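Local coordinates for protein oxidoreductase NdmD (Pseudomonas putida, PDB 6ICM) that oxidises NADH and passes the electrons to the N-demethylases NdmA and NdmB in caffeine breakdown, the part here being its C-terminal plant-type [2Fe-2S] ferredoxin domain, at residues D[44-57]-D[70-84]. Residues are numbered along the deposited sequence; the frame is centred on the assembly and turned at random.
Sequences CITPVVSGDLEHHD and WIMPCVSRCKSKKIV. With FES (Fe2/s2 (inorganic) cluster), chain K.
Trp70 buries more area in this contact than any other residue, its indole lying against Ile45 and Pro47. The Ile45 methyl CD1 sits over one face of the ring, offset toward the rim and 3.7 Å from Trp70 CE3, a position it gains because CG1 is anti to the backbone N (chi1 -165°). Pro47 CB meets CZ3 of the same indole obliquely. In the backbone, Thr46 and Ile71 form an antiparallel hydrogen-bonded pair, with Thr46 N to Ile71 O at 3.2 Å and Ile71 N returning to Thr46 O.

Glu54, second in buried area, pairs with Arg77 where 50-54 runs antiparallel to 77-78; Glu54 N reaches Arg77 O at 3.0 Å. Their side chains lie alongside each other, and Glu54 OE1 makes a salt bridge to Arg77 NH1 at 2.8 Å with the carboxylate and guanidinium planes 85° apart, so the two groups do not meet as a flat, two-pronged pair. Lys79 appears to join this network, although its modelled NZ position is doubtful. Replacing Glu54 by an alanine removes the carboxylate, and the Arg77 guanidinium, without its mate, would then probably be freer to turn.

These two short ladders belong to the ferredoxin-type domain, whose [2Fe-2S] cluster lies at one end of the contact. Cys44 SG and Cys74 SG, one from each segment, bind the same iron, FE2, at 2.3 and 2.2 Å. The folded side chain of Met72 puts its methyl CE against Cys44 SG and its sulfur SD 3.5 Å from Ile45 CG1.

Val84, third in buried area, lays CG2 beside Ser50 OG. Val49 N donates to Val84 O at 2.8 Å, while Val84 N makes a longer bond to Ser50 O; two residues thus stand against one, as in a classic beta bulge.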
ATOM      1  N   CYS D  44      26.326 -31.504  30.252  1.00 61.28           N
ATOM      2  CA  CYS D  44      26.773 -32.317  31.374  1.00 57.98           C
ATOM      3  C   CYS D  44      28.274 -32.405  31.479  1.00 56.39           C
ATOM      4  O   CYS D  44      28.716 -33.291  32.203  1.00 55.40           O
ATOM      5  CB  CYS D  44      26.197 -33.726  31.258  1.00 55.68           C
ATOM      6  SG  CYS D  44      27.066 -34.767  30.073  1.00 53.91           S
ATOM      7  N   ILE D  45      29.110 -31.602  30.816  1.00 56.28           N
ATOM      8  CA  ILE D  45      30.541 -31.802  30.949  1.00 53.38           C
ATOM      9  C   ILE D  45      30.925 -31.526  32.387  1.00 52.65           C
ATOM     10  O   ILE D  45      30.430 -30.579  33.012  1.00 54.58           O
ATOM     11  CB  ILE D  45      31.321 -30.928  29.961  1.00 53.85           C
ATOM     12  CG1 ILE D  45      32.753 -31.425  29.865  1.00 51.83           C
ATOM     13  CG2 ILE D  45      31.356 -29.490  30.399  1.00 54.85           C
ATOM     14  CD1 ILE D  45      33.615 -30.552  29.001  1.00 53.97           C
ATOM     15  N   THR D  46      31.710 -32.422  32.958  1.00 55.18           N
ATOM     16  CA  THR D  46      32.169 -32.294  34.329  1.00 57.60           C
ATOM     17  C   THR D  46      33.655 -32.614  34.347  1.00 54.57           C
ATOM     18  O   THR D  46      34.170 -33.287  33.443  1.00 52.45           O
ATOM     19  CB  THR D  46      31.400 -33.213  35.301  1.00 54.97           C
ATOM     20  OG1 THR D  46      32.024 -34.491  35.368  1.00 53.93           O
ATOM     21  CG2 THR D  46      30.006 -33.436  34.832  1.00 44.76           C
ATOM     22  N   PRO D  47      34.380 -32.104  35.333  1.00 48.59           N
ATOM     23  CA  PRO D  47      35.836 -32.217  35.300  1.00 50.96           C
ATOM     24  C   PRO D  47      36.343 -33.371  36.140  1.00 54.38           C
ATOM     25  O   PRO D  47      35.714 -33.751  37.126  1.00 51.19           O
ATOM     26  CB  PRO D  47      36.278 -30.863  35.853  1.00 51.35           C
ATOM     27  CG  PRO D  47      35.244 -30.551  36.831  1.00 53.62           C
ATOM     28  CD  PRO D  47      33.945 -31.113  36.323  1.00 53.90           C
ATOM     29  N   VAL D  48      37.482 -33.929  35.753  1.00 64.29           N
ATOM     30  CA  VAL D  48      38.034 -35.120  36.376  1.00 62.15           C
ATOM     31  C   VAL D  48      39.382 -34.764  36.991  1.00 66.78           C
ATOM     32  O   VAL D  48      40.183 -34.042  36.377  1.00 69.40           O
ATOM     33  CB  VAL D  48      38.172 -36.246  35.342  1.00 59.26           C
ATOM     34  CG1 VAL D  48      38.890 -37.436  35.936  1.00 66.32           C
ATOM     35  CG2 VAL D  48      36.793 -36.604  34.797  1.00 54.20           C
ATOM     36  N   VAL D  49      39.615 -35.246  38.212  1.00 64.13           N
ATOM     37  CA  VAL D  49      40.938 -35.174  38.838  1.00 68.98           C
ATOM     38  C   VAL D  49      41.752 -36.430  38.558  1.00 68.00           C
ATOM     39  O   VAL D  49      42.885 -36.355  38.075  1.00 69.44           O
ATOM     40  CB  VAL D  49      40.813 -34.922  40.355  1.00 62.40           C
ATOM     41  CG1 VAL D  49      42.158 -34.555  40.904  1.00 61.18           C
ATOM     42  CG2 VAL D  49      39.819 -33.815  40.616  1.00 63.15           C
ATOM     43  N   SER D  50      41.183 -37.600  38.840  1.00 69.30           N
ATOM     44  CA  SER D  50      41.882 -38.870  38.708  1.00 72.13           C
ATOM     45  C   SER D  50      40.979 -39.880  38.015  1.00 73.76           C
ATOM     46  O   SER D  50      39.772 -39.679  37.878  1.00 76.04           O
ATOM     47  CB  SER D  50      42.307 -39.417  40.076  1.00 74.89           C
ATOM     48  OG  SER D  50      41.245 -40.146  40.665  1.00 78.34           O
ATOM     49  N   GLY D  51      41.569 -40.983  37.600  1.00 71.01           N
ATOM     50  CA  GLY D  51      40.787 -42.070  37.051  1.00 71.35           C
ATOM     51  C   GLY D  51      41.017 -42.221  35.563  1.00 73.79           C
ATOM     52  O   GLY D  51      41.357 -41.259  34.858  1.00 78.34           O
ATOM     53  N   ASP D  52      40.829 -43.452  35.076  1.00 73.44           N
ATOM     54  CA  ASP D  52      41.037 -43.802  33.669  1.00 76.34           C
ATOM     55  C   ASP D  52      39.678 -43.951  32.992  1.00 79.26           C
ATOM     56  O   ASP D  52      38.778 -44.596  33.543  1.00 78.81           O
ATOM     57  CB  ASP D  52      41.867 -45.089  33.529  1.00 80.16           C
ATOM     58  CG  ASP D  52      43.377 -44.860  33.795  1.00 94.87           C
ATOM     59  OD1 ASP D  52      43.762 -44.702  34.981  1.00 94.80           O
ATOM     60  OD2 ASP D  52      44.186 -44.859  32.825  1.00 87.25           O
ATOM     61  N   LEU D  53      39.534 -43.349  31.803  1.00 79.16           N
ATOM     62  CA  LEU D  53      38.228 -42.994  31.252  1.00 77.72           C
ATOM     63  C   LEU D  53      38.003 -43.569  29.857  1.00 73.95           C
ATOM     64  O   LEU D  53      38.929 -43.738  29.079  1.00 73.44           O
ATOM     65  CB  LEU D  53      38.041 -41.478  31.162  1.00 69.64           C
ATOM     66  CG  LEU D  53      38.349 -40.612  32.394  1.00 65.69           C
ATOM     67  CD1 LEU D  53      38.503 -39.121  32.104  1.00 60.75           C
ATOM     68  CD2 LEU D  53      37.313 -40.799  33.465  1.00 68.51           C
ATOM     69  N   GLU D  54      36.745 -43.864  29.555  1.00 72.38           N
ATOM     70  CA  GLU D  54      36.274 -44.214  28.215  1.00 74.66           C
ATOM     71  C   GLU D  54      35.252 -43.221  27.770  1.00 76.31           C
ATOM     72  O   GLU D  54      34.299 -42.995  28.507  1.00 77.33           O
ATOM     73  CB  GLU D  54      35.612 -45.572  28.226  1.00 81.32           C
ATOM     74  CG  GLU D  54      35.314 -46.353  26.966  1.00 90.66           C
ATOM     75  CD  GLU D  54      34.501 -47.616  27.332  1.00 98.16           C
ATOM     76  OE1 GLU D  54      34.909 -48.292  28.301  1.00103.82           O
ATOM     77  OE2 GLU D  54      33.504 -47.966  26.629  1.00100.56           O
ATOM     78  N   HIS D  55      35.485 -42.600  26.620  1.00 73.24           N
ATOM     79  CA  HIS D  55      34.548 -41.620  26.117  1.00 68.56           C
ATOM     80  C   HIS D  55      33.703 -42.243  25.026  1.00 69.63           C
ATOM     81  O   HIS D  55      34.189 -43.081  24.279  1.00 72.18           O
ATOM     82  CB  HIS D  55      35.289 -40.379  25.636  1.00 68.31           C
ATOM     83  CG  HIS D  55      36.310 -39.930  26.623  1.00 63.51           C
ATOM     84  ND1 HIS D  55      35.962 -39.278  27.782  1.00 61.86           N
ATOM     85  CD2 HIS D  55      37.662 -40.039  26.637  1.00 59.99           C
ATOM     86  CE1 HIS D  55      37.057 -39.022  28.480  1.00 64.70           C
ATOM     87  NE2 HIS D  55      38.103 -39.465  27.802  1.00 56.55           N
ATOM     88  N   HIS D  56      32.401 -41.910  25.027  1.00 66.50           N
ATOM     89  CA  HIS D  56      31.432 -42.289  24.008  1.00 64.12           C
ATOM     90  C   HIS D  56      30.682 -41.071  23.516  1.00 71.89           C
ATOM     91  O   HIS D  56      29.622 -41.227  22.923  1.00 77.42           O
ATOM     92  CB  HIS D  56      30.420 -43.296  24.538  1.00 62.16           C
ATOM     93  CG  HIS D  56      31.039 -44.546  25.069  1.00 71.80           C
ATOM     94  ND1 HIS D  56      30.613 -45.131  26.239  1.00 80.87           N
ATOM     95  CD2 HIS D  56      32.044 -45.326  24.603  1.00 72.55           C
ATOM     96  CE1 HIS D  56      31.335 -46.208  26.483  1.00 82.77           C
ATOM     97  NE2 HIS D  56      32.209 -46.351  25.504  1.00 79.14           N
ATOM     98  N   ASP D  57      31.202 -39.873  23.752  1.00 68.85           N
ATOM     99  CA  ASP D  57      30.497 -38.666  23.368  1.00 67.49           C
ATOM    100  C   ASP D  57      30.940 -38.222  21.982  1.00 70.72           C
ATOM    101  O   ASP D  57      31.878 -38.763  21.386  1.00 70.83           O
ATOM    102  CB  ASP D  57      30.765 -37.555  24.372  1.00 63.33           C
ATOM    103  CG  ASP D  57      32.224 -37.179  24.417  1.00 66.95           C
ATOM    104  OD1 ASP D  57      33.004 -37.980  24.981  1.00 70.59           O
ATOM    105  OD2 ASP D  57      32.596 -36.108  23.872  1.00 67.00           O
ATOM    106  N   TRP D  70      38.317 -34.281  31.576  1.00 52.37           N
ATOM    107  CA  TRP D  70      36.890 -34.095  31.328  1.00 50.22           C
ATOM    108  C   TRP D  70      36.217 -35.428  31.042  1.00 50.15           C
ATOM    109  O   TRP D  70      36.857 -36.395  30.625  1.00 53.39           O
ATOM    110  CB  TRP D  70      36.626 -33.189  30.136  1.00 47.91           C
ATOM    111  CG  TRP D  70      37.339 -31.923  30.173  1.00 49.09           C
ATOM    112  CD1 TRP D  70      38.455 -31.588  29.462  1.00 54.83           C
ATOM    113  CD2 TRP D  70      36.997 -30.782  30.953  1.00 46.31           C
ATOM    114  NE1 TRP D  70      38.831 -30.297  29.754  1.00 53.89           N
ATOM    115  CE2 TRP D  70      37.948 -29.778  30.662  1.00 49.78           C
ATOM    116  CE3 TRP D  70      35.980 -30.506  31.860  1.00 46.85           C
ATOM    117  CZ2 TRP D  70      37.913 -28.525  31.255  1.00 50.59           C
ATOM    118  CZ3 TRP D  70      35.939 -29.255  32.446  1.00 52.35           C
ATOM    119  CH2 TRP D  70      36.901 -28.280  32.141  1.00 53.00           C
ATOM    120  N   ILE D  71      34.898 -35.446  31.235  1.00 44.93           N
ATOM    121  CA  ILE D  71      34.078 -36.619  30.948  1.00 49.48           C
ATOM    122  C   ILE D  71      32.642 -36.151  30.783  1.00 53.46           C
ATOM    123  O   ILE D  71      32.202 -35.201  31.435  1.00 54.20           O
ATOM    124  CB  ILE D  71      34.190 -37.704  32.055  1.00 54.54           C
ATOM    125  CG1 ILE D  71      33.511 -38.993  31.592  1.00 55.63           C
ATOM    126  CG2 ILE D  71      33.546 -37.240  33.368  1.00 47.52           C
ATOM    127  CD1 ILE D  71      33.631 -40.137  32.527  1.00 59.46           C
ATOM    128  N   MET D  72      31.908 -36.820  29.891  1.00 54.19           N
ATOM    129  CA  MET D  72      30.489 -36.585  29.685  1.00 53.25           C
ATOM    130  C   MET D  72      29.736 -37.741  30.335  1.00 58.89           C
ATOM    131  O   MET D  72      29.668 -38.842  29.759  1.00 59.79           O
ATOM    132  CB  MET D  72      30.172 -36.493  28.189  1.00 54.15           C
ATOM    133  CG  MET D  72      31.215 -35.715  27.384  1.00 53.95           C
ATOM    134  SD  MET D  72      31.384 -33.966  27.851  1.00 48.31           S
ATOM    135  CE  MET D  72      29.651 -33.506  27.802  1.00 50.14           C
ATOM    136  N   PRO D  73      29.193 -37.566  31.542  1.00 56.84           N
ATOM    137  CA  PRO D  73      28.640 -38.715  32.278  1.00 56.31           C
ATOM    138  C   PRO D  73      27.408 -39.328  31.658  1.00 58.15           C
ATOM    139  O   PRO D  73      27.064 -40.464  32.015  1.00 63.32           O
ATOM    140  CB  PRO D  73      28.325 -38.132  33.659  1.00 55.24           C
ATOM    141  CG  PRO D  73      28.367 -36.656  33.483  1.00 55.80           C
ATOM    142  CD  PRO D  73      29.350 -36.388  32.402  1.00 57.79           C
ATOM    143  N   CYS D  74      26.729 -38.634  30.750  1.00 58.79           N
ATOM    144  CA  CYS D  74      25.510 -39.190  30.189  1.00 55.60           C
ATOM    145  C   CYS D  74      25.777 -40.436  29.359  1.00 58.79           C
ATOM    146  O   CYS D  74      24.864 -41.257  29.204  1.00 60.85           O
ATOM    147  CB  CYS D  74      24.801 -38.146  29.332  1.00 60.32           C
ATOM    148  SG  CYS D  74      25.765 -37.608  27.901  1.00 64.49           S
ATOM    149  N   VAL D  75      26.996 -40.593  28.816  1.00 52.45           N
ATOM    150  CA  VAL D  75      27.263 -41.681  27.880  1.00 49.91           C
ATOM    151  C   VAL D  75      28.622 -42.315  28.133  1.00 54.85           C
ATOM    152  O   VAL D  75      28.885 -43.425  27.664  1.00 55.47           O
ATOM    153  CB  VAL D  75      27.159 -41.213  26.411  1.00 55.96           C
ATOM    154  CG1 VAL D  75      25.793 -40.609  26.109  1.00 54.21           C
ATOM    155  CG2 VAL D  75      28.280 -40.241  26.043  1.00 59.71           C
ATOM    156  N   SER D  76      29.497 -41.628  28.860  1.00 56.22           N
ATOM    157  CA  SER D  76      30.839 -42.135  29.106  1.00 59.48           C
ATOM    158  C   SER D  76      30.921 -42.839  30.462  1.00 66.17           C
ATOM    159  O   SER D  76      30.039 -42.699  31.315  1.00 63.46           O
ATOM    160  CB  SER D  76      31.858 -41.001  29.030  1.00 60.68           C
ATOM    161  OG  SER D  76      31.895 -40.441  27.728  1.00 60.54           O
ATOM    162  N   ARG D  77      31.991 -43.613  30.652  1.00 68.03           N
ATOM    163  CA  ARG D  77      32.144 -44.445  31.841  1.00 72.13           C
ATOM    164  C   ARG D  77      33.619 -44.477  32.260  1.00 75.70           C
ATOM    165  O   ARG D  77      34.494 -43.911  31.593  1.00 73.53           O
ATOM    166  CB  ARG D  77      31.557 -45.858  31.599  1.00 77.43           C
ATOM    167  CG  ARG D  77      32.559 -47.003  31.321  1.00 92.66           C
ATOM    168  CD  ARG D  77      31.916 -48.393  31.550  1.00 98.13           C
ATOM    169  NE  ARG D  77      31.042 -48.758  30.425  1.00109.38           N
ATOM    170  CZ  ARG D  77      31.429 -49.386  29.309  1.00108.08           C
ATOM    171  NH1 ARG D  77      32.682 -49.801  29.166  1.00107.44           N
ATOM    172  NH2 ARG D  77      30.542 -49.641  28.342  1.00102.43           N
ATOM    173  N   CYS D  78      33.891 -45.134  33.395  1.00 71.59           N
ATOM    174  CA  CYS D  78      35.239 -45.303  33.937  1.00 78.74           C
ATOM    175  C   CYS D  78      35.609 -46.788  33.981  1.00 81.00           C
ATOM    176  O   CYS D  78      34.918 -47.566  34.646  1.00 83.17           O
ATOM    177  CB  CYS D  78      35.310 -44.702  35.342  1.00 83.81           C
ATOM    178  SG  CYS D  78      36.919 -44.834  36.140  1.00 83.42           S
ATOM    179  N   LYS D  79      36.710 -47.178  33.289  1.00 85.46           N
ATOM    180  CA  LYS D  79      37.244 -48.555  33.278  1.00 85.34           C
ATOM    181  C   LYS D  79      38.158 -48.816  34.422  1.00 84.66           C
ATOM    182  O   LYS D  79      38.376 -49.973  34.785  1.00 92.78           O
ATOM    183  CB  LYS D  79      38.113 -48.888  32.056  1.00 82.81           C
ATOM    184  CG  LYS D  79      37.371 -49.198  30.808  1.00 90.40           C
ATOM    185  CD  LYS D  79      37.969 -48.408  29.762  1.00 96.78           C
ATOM    186  CE  LYS D  79      37.386 -47.081  30.193  1.00 99.98           C
ATOM    187  NZ  LYS D  79      36.041 -47.025  30.231  1.00101.35           N
ATOM    188  N   SER D  80      38.746 -47.767  34.942  1.00 79.89           N
ATOM    189  CA  SER D  80      39.417 -47.888  36.205  1.00 81.36           C
ATOM    190  C   SER D  80      38.364 -48.281  37.234  1.00 85.64           C
ATOM    191  O   SER D  80      37.190 -48.512  36.901  1.00 84.45           O
ATOM    192  CB  SER D  80      40.125 -46.578  36.547  1.00 79.59           C
ATOM    193  OG  SER D  80      40.389 -46.505  37.926  1.00 81.04           O
ATOM    194  N   LYS D  81      38.778 -48.383  38.488  1.00 82.87           N
ATOM    195  CA  LYS D  81      37.878 -48.801  39.545  1.00 83.70           C
ATOM    196  C   LYS D  81      37.368 -47.628  40.364  1.00 81.06           C
ATOM    197  O   LYS D  81      36.245 -47.678  40.883  1.00 79.66           O
ATOM    198  CB  LYS D  81      38.588 -49.815  40.448  1.00 86.68           C
ATOM    199  CG  LYS D  81      37.662 -50.692  41.287  1.00 92.75           C
ATOM    200  CD  LYS D  81      36.690 -51.504  40.431  1.00 98.04           C
ATOM    201  CE  LYS D  81      37.151 -52.943  40.240  1.00106.07           C
ATOM    202  NZ  LYS D  81      36.264 -53.686  39.295  1.00109.03           N
ATOM    203  N   LYS D  82      38.169 -46.574  40.482  1.00 81.05           N
ATOM    204  CA  LYS D  82      37.753 -45.324  41.097  1.00 80.87           C
ATOM    205  C   LYS D  82      37.926 -44.192  40.091  1.00 79.95           C
ATOM    206  O   LYS D  82      38.745 -44.280  39.169  1.00 80.64           O
ATOM    207  CB  LYS D  82      38.564 -45.021  42.369  1.00 72.98           C
ATOM    208  CG  LYS D  82      37.824 -44.164  43.382  1.00 72.21           C
ATOM    209  CD  LYS D  82      38.738 -43.657  44.491  1.00 75.19           C
ATOM    210  CE  LYS D  82      37.933 -43.098  45.666  1.00 79.30           C
ATOM    211  NZ  LYS D  82      37.330 -44.190  46.498  1.00 78.17           N
ATOM    212  N   ILE D  83      37.142 -43.131  40.274  1.00 78.08           N
ATOM    213  CA  ILE D  83      37.231 -41.909  39.473  1.00 77.48           C
ATOM    214  C   ILE D  83      36.865 -40.739  40.375  1.00 72.73           C
ATOM    215  O   ILE D  83      35.884 -40.811  41.113  1.00 68.11           O
ATOM    216  CB  ILE D  83      36.304 -41.960  38.229  1.00 80.48           C
ATOM    217  CG1 ILE D  83      36.206 -40.582  37.550  1.00 73.71           C
ATOM    218  CG2 ILE D  83      34.913 -42.506  38.584  1.00 72.44           C
ATOM    219  CD1 ILE D  83      35.252 -40.525  36.375  1.00 61.15           C
ATOM    220  N   VAL D  84      37.637 -39.659  40.346  1.00 72.44           N
ATOM    221  CA  VAL D  84      37.326 -38.517  41.209  1.00 73.56           C
ATOM    222  C   VAL D  84      36.949 -37.322  40.347  1.00 66.77           C
ATOM    223  O   VAL D  84      37.746 -36.871  39.512  1.00 64.03           O
ATOM    224  CB  VAL D  84      38.488 -38.173  42.149  1.00 68.51           C
ATOM    225  CG1 VAL D  84      38.052 -37.093  43.122  1.00 66.99           C
ATOM    226  CG2 VAL D  84      38.915 -39.398  42.896  1.00 68.33           C
TER
HETATM  227 FE1  FES K 601      24.299 -33.352  26.597  1.00 73.24          FE
HETATM  228 FE2  FES K 601      25.811 -35.397  28.253  1.00 64.10          FE
HETATM  229  S1  FES K 601      23.934 -34.306  28.531  1.00 60.44           S
HETATM  230  S2  FES K 601      26.163 -34.443  26.294  1.00 67.90           S